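Local coordinates for putative drug/sodium antiporter (Escherichia coli, PDB 4Z3N), which is a membrane transporter of the MATE family that probably exports the genotoxin colibactin by antiport, at residues L294-I298 against M358-T363. Residues are numbered along the deposited sequence; the frame is centred on the assembly and turned at random.
Sequences LTGRI and MYPLFT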
# COMPACT_ATOMS: atom_id res chain seq x y z
N LEU A 294 -6.08 -17.74 -5.88
CA LEU A 294 -4.77 -18.37 -5.75
C LEU A 294 -3.63 -17.44 -6.20
O LEU A 294 -2.60 -17.33 -5.53
CB LEU A 294 -4.74 -19.68 -6.53
CG LEU A 294 -5.58 -20.86 -6.03
CD1 LEU A 294 -5.46 -22.03 -6.99
CD2 LEU A 294 -5.18 -21.31 -4.63
N THR A 295 -3.82 -16.74 -7.33
CA THR A 295 -2.75 -15.92 -7.89
C THR A 295 -2.47 -14.67 -7.06
O THR A 295 -1.34 -14.19 -6.99
CB THR A 295 -3.06 -15.49 -9.33
OG1 THR A 295 -4.12 -14.52 -9.34
CG2 THR A 295 -3.45 -16.68 -10.16
N GLY A 296 -3.52 -14.15 -6.43
CA GLY A 296 -3.52 -12.85 -5.79
C GLY A 296 -2.40 -12.53 -4.82
O GLY A 296 -1.77 -11.49 -4.94
N ARG A 297 -2.15 -13.40 -3.84
CA ARG A 297 -1.07 -13.11 -2.89
C ARG A 297 0.25 -13.03 -3.66
O ARG A 297 1.04 -12.12 -3.43
CB ARG A 297 -0.98 -14.16 -1.77
CG ARG A 297 -2.05 -14.08 -0.69
CD ARG A 297 -1.88 -15.22 0.33
NE ARG A 297 -3.15 -15.80 0.78
CZ ARG A 297 -3.26 -16.90 1.53
NH1 ARG A 297 -2.18 -17.55 1.92
NH2 ARG A 297 -4.46 -17.35 1.88
N ILE A 298 0.47 -13.97 -4.59
CA ILE A 298 1.72 -14.05 -5.34
C ILE A 298 1.87 -12.85 -6.27
O ILE A 298 2.94 -12.25 -6.34
CB ILE A 298 1.82 -15.35 -6.17
CG1 ILE A 298 1.79 -16.58 -5.25
CG2 ILE A 298 3.10 -15.38 -7.01
CD1 ILE A 298 1.92 -17.88 -6.02
N MET A 358 3.48 -24.87 -10.65
CA MET A 358 3.16 -24.39 -9.31
C MET A 358 1.68 -24.50 -8.95
O MET A 358 1.34 -24.97 -7.87
CB MET A 358 3.62 -22.94 -9.16
CG MET A 358 3.37 -22.29 -7.82
SD MET A 358 4.18 -20.67 -7.76
CE MET A 358 3.48 -19.90 -9.22
N TYR A 359 0.81 -24.05 -9.85
CA TYR A 359 -0.62 -23.98 -9.52
C TYR A 359 -1.35 -25.31 -9.35
O TYR A 359 -2.24 -25.41 -8.50
CB TYR A 359 -1.34 -23.10 -10.54
CG TYR A 359 -1.05 -21.66 -10.21
CD1 TYR A 359 -1.53 -21.11 -9.04
CD2 TYR A 359 -0.23 -20.89 -11.03
CE1 TYR A 359 -1.25 -19.80 -8.71
CE2 TYR A 359 0.06 -19.58 -10.72
CZ TYR A 359 -0.45 -19.04 -9.56
OH TYR A 359 -0.18 -17.75 -9.23
N PRO A 360 -1.02 -26.33 -10.18
CA PRO A 360 -1.58 -27.67 -9.97
C PRO A 360 -1.35 -28.17 -8.54
O PRO A 360 -2.19 -28.88 -8.01
CB PRO A 360 -0.81 -28.51 -10.97
CG PRO A 360 -0.51 -27.55 -12.09
CD PRO A 360 -0.22 -26.25 -11.41
N LEU A 361 -0.24 -27.79 -7.92
CA LEU A 361 -0.00 -28.15 -6.53
C LEU A 361 -0.98 -27.49 -5.56
O LEU A 361 -1.16 -27.96 -4.44
CB LEU A 361 1.42 -27.77 -6.11
CG LEU A 361 2.60 -28.20 -6.99
CD1 LEU A 361 3.88 -27.63 -6.42
CD2 LEU A 361 2.68 -29.71 -7.12
N PHE A 362 -1.55 -26.35 -5.95
CA PHE A 362 -2.43 -25.60 -5.06
C PHE A 362 -3.90 -26.06 -5.09
O PHE A 362 -4.68 -25.79 -4.17
CB PHE A 362 -2.33 -24.10 -5.38
CG PHE A 362 -1.03 -23.47 -4.94
CD1 PHE A 362 -0.13 -24.20 -4.18
CD2 PHE A 362 -0.72 -22.16 -5.26
CE1 PHE A 362 1.07 -23.64 -3.75
CE2 PHE A 362 0.47 -21.58 -4.83
CZ PHE A 362 1.37 -22.33 -4.07
N THR A 363 -4.26 -26.75 -6.17
CA THR A 363 -5.63 -27.18 -6.38
C THR A 363 -5.66 -28.42 -7.25
O THR A 363 -4.80 -28.59 -8.11
CB THR A 363 -6.48 -26.09 -7.06
OG1 THR A 363 -7.73 -26.67 -7.49
CG2 THR A 363 -5.77 -25.52 -8.27
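Thr295 OG1 is hydrogen-bonded to Gln375 NE2 and Asp299 OD2, which leaves the methyl of this threonine facing Tyr359. With OG1 set between the backbone N and the carbonyl carbon (chi1 71°), CG2 is anti to that carbon and comes to 3.6 Å from Tyr359 OH, the two side chains crossing at about a right angle. The phenol oxygen also comes within 3.4 Å of Thr295 CA, yet it makes no hydrogen bond to 294-298; its polar partner is His351 NE2, on the helix that leads into 358-363. The Tyr359 ring reaches between Leu294 and Ile298, one helical turn apart; Leu294 CB, Thr295 CG2 and Ile298 CD1 all approach it obliquely. Beyond it, Leu294 sends CD1 to Thr363 CG2 at 3.7 Å and CD2 to Phe362 CB at 4.1 Å. Ile298 is extended at chi2 (-179°), and its CD1 meets Met358 SD tip to tip at 4.0 Å, the methionine chain bending at chi3. The same methyl touches the edge of the Phe362 ring, 4.1 Å from CE2. Leu294 and Thr363 also share Val368 of helix 366-379 as a neighbour. No hydrogen bond joins the two segments: this is apolar packing of helix 286-322, whose later part is a predicted transmembrane span, against the loop linking helices 326-358 and 366-379, within the second MatE region of an all-helical MATE transporter.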